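Local coordinates for uncharacterized protein MJ0100 (Methanocaldococcus jannaschii, PDB 3KPB) that probably condenses sulfide with aspartate semialdehyde to give homocysteine and, through the C-terminal CBS domain pair forming this chain, binds S-adenosylmethionine and S-methyl-5'-thioadenosine, at residues Ala14-Ser19 with Thr63-Met68; Gly42-Ile47 with Arg103-Ile108; Arg70-Ala75 with Gly95-Asp100. All blocks are in the same frame, centred on the assembly; numbering follows the deposited sequence.

Contact 1: Ala14-Ser19 with Thr63-Met68; sequences AHSNIS and TIEEIM
The carboxylate of Glu65 turns its two oxygens to different partners: a water hydrogen-bonded to Ser16 OG donates to OE1, while OE2 forms a salt bridge with Arg70. Ser16 and Glu65 meet directly, with Ser16 CB 3.4 Å from Glu65 CB. The chain of Glu65 bends at its second torsion and carries the acid away from Ser16, leaving the water to join the two polar ends. The carboxylate of Glu66 is used within its own turn, where OE2 is approached on its anti side by both Thr63 N and Thr63 OG1, each 3.0 Å away. An acid with a threonine three residues before it suits this place, since it gathers both donors while Glu66 N bonds back to Thr63 O.

In the CBS fold this pairing joins the loop between the edge strand 14-15 and helix 20-30 to the connection that leads from the first CBS motif to the second. Ile64 N bonds to Ile18 O at 3.0 Å and nearly in line with that carbonyl, and Thr63 CA adds a CH contact to the same oxygen. A second bond, from Glu65 N to Ser16 O, is weak because it is bent to 129° at the hydrogen. Ser19, bridged by backbone to Thr63, keeps its hydroxyl for the N-cap of the helix, bonding Glu22 N. On the side of this polar layer toward helix 20-30, Ile18 and Ile64 run alongside each other in the same direction, Ile18 CG1 3.8 Å from Ile64 CG1. Placing Ile18 CG1 between the backbone N and carbonyl carbon (chi1 66°) allows that touch. Branched aliphatic chains suit this layer, for Ile18 rests on Ile26, and Ile64 on Ile20 and Ala23. Met68 SD comes to 4.1 Å from Ser16 CB.

Contact 2: Gly42-Ile47 with Arg103-Ile108; sequences GKLVGI and RRVVGI. With SAM (S-adenosylmethionine), chain E.
Two positive side chains lie against each other here: Lys43 NZ sits over one face of the Arg104 guanidinium, offset toward its rim and 3.4 Å from Arg104 NH2. Both are donors, so no bond joins them. The contact lies where the two CBS motifs meet, at matching turns that each lead into the last strand of a three-stranded sheet, 44-48 and 105-110; each strand carries a classic beta bulge, at Val45-Gly46 and Val106-Gly107. Bends at the second and fourth torsions of Lys43 fold its chain back, so that CD packs on Arg104 CG while NZ bonds His41 O. An alanine in place of Lys43 would probably leave the His41 carbonyl without this donor and the aliphatic part of Arg104 without its cover.

Leu44 N donates to Arg103 O, 2.9 Å away and almost straight at 169°. The Leu44 side chain serves both neighbours: CD2 lies over a face of the Arg103 guanidinium, 3.4 Å from NH1, and CD1 meets Val105 CG2 at 3.9 Å. Farther along, Ile47 lays CG2 3.8 Å from C4 of the S-adenosylmethionine adenine. Glycine suits its place at Gly42, where phi is 85° and a side chain would jam against the preceding carbonyl and press on Arg104. The Gly42 carbonyl reaches across through one water, which donates to Gly42 O at 2.6 Å and accepts from Val105 N.

Contact 3: Arg70-Ala75 with Gly95-Asp100; sequences RNVITA and GVPVVD. With SAM (S-adenosylmethionine), chain E.
Ile73, whose carbonyl rests against Val96 and Pro97, reads the adenine of S-adenosylmethionine with its backbone: Ile73 N donates to the ligand's N1 at 2.9 Å, and the ligand's N6 donates to Ile73 O. From the other segment Gly95 O takes a second bond from N6, 2.8 Å long. Thr69 OG1 and Asp52 OD1 also hydrogen-bond the ligand. The amino group is thus held by carbonyls of both segments and N1 serves as acceptor, a pattern that suits adenine. The side chain of Ile73 climbs over one face of the base at its N1 rim, CD1 3.9 Å from N1, while Ile47 packs on the opposite face; apolar branches suit the flat ring.

Behind this first shell, Pro97 CD lies 3.4 Å from Ile73 O, and Pro97 CG touches Val72 CG1. Proline fits because its ring presents a compact apolar surface while its carbonyl still serves the sheet. Val96 sets CG1 opposite the carbonyl carbon (chi1 -60°), so that this methyl faces Ile73 O, and CG2 reaches Ala75 CB at 3.9 Å.

The outer framework is a beta-alpha-beta unit of the second CBS motif, in which strand 75-76 and strand 95-99 run parallel, joined through helix 81-91. Ala75 N donates to Pro97 O and Val99 N to Ala75 O, both 2.9 Å long. The small Ala75 lets Val84 of the helix come down on it, and Val96 meets Val84 and Met88. Thr74 lies across Val99, nearly perpendicular to it, with Thr74 OG1 4.0 Å from Val99 CG2, while the carbonyl of Thr74 accepts from Lys87 NZ.

From the N terminus the chain leaves 14-19, passes through helix 20-30 and strand 35-38, and enters 42-47, where contact 2 opens. Before that contact can close, 63-68 returns to 14-19 and closes contact 1, so contacts 1 and 2 cross. Contact 3 then opens at 70-75 and closes at 95-100 after helix 81-91, wholly within the longer loop that 103-108 closes with contact 2. Contact 1 ties the connection between motifs to the first sheet, contact 3 pairs the first two strands of the second sheet, and contact 2 joins the two sheets. Met68 packs on Val45, the Glu65-Arg70 pair links contact 1 to contact 3, and strands 95-99 and 105-110 are neighbours; contacts 2 and 3 share the ligand.

Contact 1: Ala14-Ser19 with Thr63-Met68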
# COMPACT_ATOMS: atom_id res chain seq x y z
N ALA A 14 -16.63 5.04 6.06
CA ALA A 14 -17.40 3.81 6.22
C ALA A 14 -17.65 3.56 7.69
O ALA A 14 -16.95 4.09 8.55
CB ALA A 14 -16.65 2.63 5.61
N HIS A 15 -18.66 2.74 7.98
CA HIS A 15 -18.92 2.31 9.34
C HIS A 15 -18.09 1.08 9.71
O HIS A 15 -17.60 0.38 8.82
CB HIS A 15 -20.42 2.05 9.53
CG HIS A 15 -21.25 3.29 9.43
ND1 HIS A 15 -21.02 4.41 10.21
CD2 HIS A 15 -22.31 3.59 8.64
CE1 HIS A 15 -21.90 5.34 9.90
NE2 HIS A 15 -22.70 4.87 8.96
N SER A 16 -17.91 0.83 11.01
CA SER A 16 -17.01 -0.23 11.46
C SER A 16 -17.60 -1.64 11.40
O SER A 16 -16.86 -2.63 11.44
CB SER A 16 -16.49 0.06 12.88
OG SER A 16 -17.46 -0.23 13.87
N ASN A 17 -18.93 -1.73 11.30
CA ASN A 17 -19.63 -3.02 11.31
C ASN A 17 -19.54 -3.79 9.99
O ASN A 17 -19.99 -4.93 9.91
CB ASN A 17 -21.10 -2.85 11.74
CG ASN A 17 -21.86 -1.84 10.87
OD1 ASN A 17 -22.66 -2.21 10.02
ND2 ASN A 17 -21.60 -0.56 11.10
N ILE A 18 -18.97 -3.17 8.96
CA ILE A 18 -18.96 -3.79 7.63
C ILE A 18 -17.91 -4.89 7.48
O ILE A 18 -16.91 -4.93 8.20
CB ILE A 18 -18.85 -2.73 6.49
CG1 ILE A 18 -17.50 -2.01 6.52
CG2 ILE A 18 -20.02 -1.73 6.56
CD1 ILE A 18 -17.19 -1.23 5.25
N SER A 19 -18.14 -5.79 6.53
CA SER A 19 -17.20 -6.87 6.23
C SER A 19 -15.91 -6.36 5.60
O SER A 19 -15.87 -5.25 5.04
CB SER A 19 -17.83 -7.87 5.26
OG SER A 19 -17.96 -7.28 3.98
N THR A 63 -14.86 -8.38 10.42
CA THR A 63 -15.36 -7.00 10.30
C THR A 63 -14.23 -5.99 10.43
O THR A 63 -13.20 -6.26 11.05
CB THR A 63 -16.46 -6.66 11.34
OG1 THR A 63 -15.88 -6.66 12.66
CG2 THR A 63 -17.61 -7.66 11.30
N ILE A 64 -14.47 -4.81 9.87
CA ILE A 64 -13.52 -3.70 9.90
C ILE A 64 -13.17 -3.31 11.32
O ILE A 64 -12.02 -2.99 11.62
CB ILE A 64 -14.08 -2.50 9.09
CG1 ILE A 64 -13.91 -2.79 7.59
CG2 ILE A 64 -13.38 -1.19 9.45
CD1 ILE A 64 -12.49 -3.24 7.18
N GLU A 65 -14.14 -3.36 12.23
CA GLU A 65 -13.81 -2.89 13.54
C GLU A 65 -12.78 -3.75 14.27
O GLU A 65 -12.10 -3.26 15.17
CB GLU A 65 -15.06 -2.61 14.33
CG GLU A 65 -15.61 -3.73 15.12
CD GLU A 65 -16.15 -3.19 16.41
OE1 GLU A 65 -17.35 -3.35 16.66
OE2 GLU A 65 -15.37 -2.56 17.16
N GLU A 66 -12.63 -5.00 13.84
CA GLU A 66 -11.63 -5.89 14.43
C GLU A 66 -10.21 -5.64 13.93
O GLU A 66 -9.25 -6.16 14.51
CB GLU A 66 -11.99 -7.35 14.15
CG GLU A 66 -13.34 -7.74 14.66
CD GLU A 66 -13.73 -9.12 14.19
OE1 GLU A 66 -13.27 -10.11 14.80
OE2 GLU A 66 -14.51 -9.22 13.23
N ILE A 67 -10.06 -4.85 12.87
CA ILE A 67 -8.75 -4.66 12.26
C ILE A 67 -8.35 -3.19 12.10
O ILE A 67 -7.16 -2.90 11.91
CB ILE A 67 -8.65 -5.40 10.89
CG1 ILE A 67 -7.19 -5.70 10.52
CG2 ILE A 67 -9.37 -4.63 9.77
CD1 ILE A 67 -6.56 -6.83 11.33
N MET A 68 -9.31 -2.27 12.17
CA MET A 68 -9.00 -0.87 11.89
C MET A 68 -7.94 -0.33 12.84
O MET A 68 -7.85 -0.76 14.00
CB MET A 68 -10.25 0.00 11.92
CG MET A 68 -10.94 0.04 13.27
SD MET A 68 -12.50 0.91 13.21
CE MET A 68 -12.88 0.96 14.96
O HOH W 1 -19.29 -2.06 14.82

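Contact 2: Gly42-Ile47 with Arg103-Ile108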
# COMPACT_ATOMS: atom_id res chain seq x y z
N GLY A 42 -21.19 9.61 12.90
CA GLY A 42 -20.31 10.33 11.96
C GLY A 42 -18.97 10.74 12.55
O GLY A 42 -18.21 11.49 11.93
N LYS A 43 -18.68 10.23 13.74
CA LYS A 43 -17.44 10.58 14.43
C LYS A 43 -16.34 9.57 14.19
O LYS A 43 -16.58 8.36 14.23
CB LYS A 43 -17.68 10.71 15.94
CG LYS A 43 -18.84 11.62 16.35
CD LYS A 43 -18.81 12.96 15.62
CE LYS A 43 -19.75 13.97 16.29
NZ LYS A 43 -21.19 13.65 16.08
N LEU A 44 -15.12 10.07 13.98
CA LEU A 44 -13.98 9.22 13.65
C LEU A 44 -13.64 8.21 14.76
O LEU A 44 -13.51 8.58 15.92
CB LEU A 44 -12.75 10.08 13.34
CG LEU A 44 -11.47 9.33 12.93
CD1 LEU A 44 -11.59 8.75 11.52
CD2 LEU A 44 -10.29 10.27 13.02
N VAL A 45 -13.51 6.95 14.37
CA VAL A 45 -13.11 5.88 15.29
C VAL A 45 -11.92 5.04 14.79
O VAL A 45 -11.35 4.25 15.54
CB VAL A 45 -14.28 4.93 15.64
CG1 VAL A 45 -15.41 5.69 16.33
CG2 VAL A 45 -14.81 4.22 14.39
N GLY A 46 -11.54 5.21 13.53
CA GLY A 46 -10.43 4.41 13.00
C GLY A 46 -10.07 4.73 11.58
O GLY A 46 -10.67 5.62 10.97
N ILE A 47 -9.08 4.02 11.04
CA ILE A 47 -8.72 4.14 9.63
C ILE A 47 -8.35 2.77 9.03
O ILE A 47 -7.83 1.90 9.73
CB ILE A 47 -7.60 5.21 9.41
CG1 ILE A 47 -7.47 5.55 7.91
CG2 ILE A 47 -6.26 4.75 10.02
CD1 ILE A 47 -6.59 6.76 7.62
N ARG A 103 -14.94 15.99 16.11
CA ARG A 103 -14.43 14.71 15.59
C ARG A 103 -15.15 14.18 14.34
O ARG A 103 -15.05 13.00 14.01
CB ARG A 103 -14.37 13.64 16.70
CG ARG A 103 -13.03 13.58 17.41
CD ARG A 103 -12.24 12.38 16.94
NE ARG A 103 -10.81 12.66 16.90
CZ ARG A 103 -9.86 11.75 16.67
NH1 ARG A 103 -10.19 10.48 16.46
NH2 ARG A 103 -8.59 12.11 16.65
N ARG A 104 -15.88 15.06 13.66
CA ARG A 104 -16.45 14.72 12.35
C ARG A 104 -15.35 14.72 11.29
O ARG A 104 -14.42 15.52 11.35
CB ARG A 104 -17.53 15.72 11.94
CG ARG A 104 -18.73 15.73 12.85
CD ARG A 104 -19.86 16.54 12.26
NE ARG A 104 -20.97 16.58 13.20
CZ ARG A 104 -21.95 15.68 13.25
NH1 ARG A 104 -21.98 14.66 12.39
NH2 ARG A 104 -22.91 15.80 14.17
N VAL A 105 -15.48 13.84 10.30
CA VAL A 105 -14.48 13.77 9.23
C VAL A 105 -14.88 14.73 8.11
O VAL A 105 -15.92 14.55 7.48
CB VAL A 105 -14.31 12.32 8.70
CG1 VAL A 105 -13.33 12.28 7.53
CG2 VAL A 105 -13.84 11.38 9.82
N VAL A 106 -14.07 15.75 7.87
CA VAL A 106 -14.42 16.76 6.87
C VAL A 106 -13.74 16.50 5.52
O VAL A 106 -14.15 17.05 4.49
CB VAL A 106 -14.18 18.21 7.36
CG1 VAL A 106 -15.11 18.55 8.53
CG2 VAL A 106 -12.72 18.42 7.76
N GLY A 107 -12.70 15.67 5.53
CA GLY A 107 -12.01 15.29 4.31
C GLY A 107 -10.79 14.44 4.61
O GLY A 107 -10.63 13.93 5.72
N ILE A 108 -9.94 14.28 3.60
CA ILE A 108 -8.67 13.58 3.76
C ILE A 108 -7.61 14.24 2.89
O ILE A 108 -7.89 14.72 1.79
CB ILE A 108 -8.79 12.06 3.46
CG1 ILE A 108 -7.47 11.35 3.77
CG2 ILE A 108 -9.23 11.81 2.01
CD1 ILE A 108 -7.63 9.91 4.20
N SAM E . 1.25 4.45 4.16
CA SAM E . 1.33 3.08 4.68
C SAM E . -0.07 2.45 4.67
O SAM E . -0.85 2.65 3.74
OXT SAM E . -0.44 1.71 5.58
CB SAM E . 1.87 3.10 6.11
CG SAM E . 2.71 1.85 6.40
SD SAM E . 2.13 0.91 7.85
CE SAM E . 2.98 -0.62 7.59
C5' SAM E . 0.40 0.37 7.56
C4' SAM E . -0.56 0.89 8.63
O4' SAM E . -0.57 2.32 8.64
C3' SAM E . -1.98 0.49 8.23
O3' SAM E . -2.38 -0.61 9.05
C2' SAM E . -2.82 1.72 8.55
O2' SAM E . -3.87 1.35 9.46
C1' SAM E . -1.83 2.66 9.24
N9 SAM E . -2.18 4.06 8.89
C8 SAM E . -2.24 4.57 7.66
N7 SAM E . -2.59 5.86 7.74
C5 SAM E . -2.75 6.16 9.03
C6 SAM E . -3.11 7.32 9.71
N6 SAM E . -3.37 8.45 9.06
N1 SAM E . -3.18 7.28 11.05
C2 SAM E . -2.93 6.17 11.72
N3 SAM E . -2.59 5.05 11.10
C4 SAM E . -2.49 5.02 9.76
O HOH W 2 -17.80 12.39 9.54

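Contact 3: Arg70-Ala75 with Gly95-Asp100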
# COMPACT_ATOMS: atom_id res chain seq x y z
N ARG A 70 -6.79 2.18 15.35
CA ARG A 70 -7.59 3.02 16.24
C ARG A 70 -6.92 4.31 16.69
O ARG A 70 -7.60 5.27 17.04
CB ARG A 70 -8.08 2.20 17.44
CG ARG A 70 -9.16 1.20 17.07
CD ARG A 70 -9.51 0.31 18.25
NE ARG A 70 -10.37 -0.81 17.87
CZ ARG A 70 -11.67 -0.88 18.13
NH1 ARG A 70 -12.28 0.10 18.78
NH2 ARG A 70 -12.37 -1.94 17.74
N ASN A 71 -5.58 4.33 16.68
CA ASN A 71 -4.84 5.56 16.95
C ASN A 71 -4.59 6.28 15.64
O ASN A 71 -3.57 6.08 14.98
CB ASN A 71 -3.53 5.28 17.69
CG ASN A 71 -2.69 6.53 17.93
OD1 ASN A 71 -3.16 7.66 17.76
ND2 ASN A 71 -1.44 6.33 18.33
N VAL A 72 -5.55 7.11 15.25
CA VAL A 72 -5.50 7.77 13.95
C VAL A 72 -4.73 9.08 14.04
O VAL A 72 -5.02 9.93 14.89
CB VAL A 72 -6.91 8.03 13.37
CG1 VAL A 72 -6.81 8.43 11.90
CG2 VAL A 72 -7.80 6.81 13.52
N ILE A 73 -3.76 9.22 13.15
CA ILE A 73 -3.05 10.48 12.96
C ILE A 73 -3.90 11.35 12.03
O ILE A 73 -4.17 10.97 10.89
CB ILE A 73 -1.65 10.26 12.36
CG1 ILE A 73 -0.84 9.32 13.25
CG2 ILE A 73 -0.93 11.60 12.16
CD1 ILE A 73 0.19 8.51 12.51
N THR A 74 -4.30 12.51 12.54
CA THR A 74 -5.27 13.37 11.88
C THR A 74 -4.71 14.76 11.69
O THR A 74 -3.68 15.13 12.27
CB THR A 74 -6.58 13.48 12.69
OG1 THR A 74 -6.30 14.03 13.98
CG2 THR A 74 -7.25 12.13 12.86
N ALA A 75 -5.40 15.53 10.85
CA ALA A 75 -5.15 16.95 10.70
C ALA A 75 -6.41 17.71 11.04
O ALA A 75 -7.53 17.20 10.91
CB ALA A 75 -4.70 17.26 9.29
N GLY A 95 -1.61 9.38 4.11
CA GLY A 95 -2.94 9.99 4.15
C GLY A 95 -3.37 10.27 5.57
O GLY A 95 -3.17 9.44 6.46
N VAL A 96 -3.94 11.45 5.80
CA VAL A 96 -4.48 11.78 7.12
C VAL A 96 -5.91 12.28 6.98
O VAL A 96 -6.18 13.15 6.15
CB VAL A 96 -3.60 12.82 7.90
CG1 VAL A 96 -2.20 12.29 8.13
CG2 VAL A 96 -3.56 14.16 7.18
N PRO A 97 -6.83 11.72 7.78
CA PRO A 97 -8.18 12.27 7.84
C PRO A 97 -8.14 13.68 8.42
O PRO A 97 -7.32 13.97 9.30
CB PRO A 97 -8.92 11.32 8.79
CG PRO A 97 -8.09 10.08 8.82
CD PRO A 97 -6.68 10.55 8.66
N VAL A 98 -9.01 14.54 7.91
CA VAL A 98 -9.15 15.90 8.41
C VAL A 98 -10.41 15.91 9.27
O VAL A 98 -11.48 15.49 8.82
CB VAL A 98 -9.24 16.91 7.24
CG1 VAL A 98 -9.32 18.33 7.78
CG2 VAL A 98 -8.04 16.76 6.31
N VAL A 99 -10.26 16.36 10.52
CA VAL A 99 -11.35 16.37 11.50
C VAL A 99 -11.64 17.78 11.99
O VAL A 99 -10.78 18.67 11.90
CB VAL A 99 -11.07 15.42 12.72
CG1 VAL A 99 -10.96 13.97 12.28
CG2 VAL A 99 -9.82 15.85 13.50
N ASP A 100 -12.86 17.99 12.48
CA ASP A 100 -13.19 19.23 13.16
C ASP A 100 -13.15 19.04 14.69
O ASP A 100 -12.77 17.97 15.18
CB ASP A 100 -14.53 19.82 12.66
CG ASP A 100 -15.74 18.94 12.99
OD1 ASP A 100 -15.65 18.07 13.88
OD2 ASP A 100 -16.81 19.14 12.35
N SAM E . 1.25 4.45 4.16
CA SAM E . 1.33 3.08 4.68
C SAM E . -0.07 2.45 4.67
O SAM E . -0.85 2.65 3.74
OXT SAM E . -0.44 1.71 5.58
CB SAM E . 1.87 3.10 6.11
CG SAM E . 2.71 1.85 6.40
SD SAM E . 2.13 0.91 7.85
CE SAM E . 2.98 -0.62 7.59
C5' SAM E . 0.40 0.37 7.56
C4' SAM E . -0.56 0.89 8.63
O4' SAM E . -0.57 2.32 8.64
C3' SAM E . -1.98 0.49 8.23
O3' SAM E . -2.38 -0.61 9.05
C2' SAM E . -2.82 1.72 8.55
O2' SAM E . -3.87 1.35 9.46
C1' SAM E . -1.83 2.66 9.24
N9 SAM E . -2.18 4.06 8.89
C8 SAM E . -2.24 4.57 7.66
N7 SAM E . -2.59 5.86 7.74
C5 SAM E . -2.75 6.16 9.03
C6 SAM E . -3.11 7.32 9.71
N6 SAM E . -3.37 8.45 9.06
N1 SAM E . -3.18 7.28 11.05
C2 SAM E . -2.93 6.17 11.72
N3 SAM E . -2.59 5.05 11.10
C4 SAM E . -2.49 5.02 9.76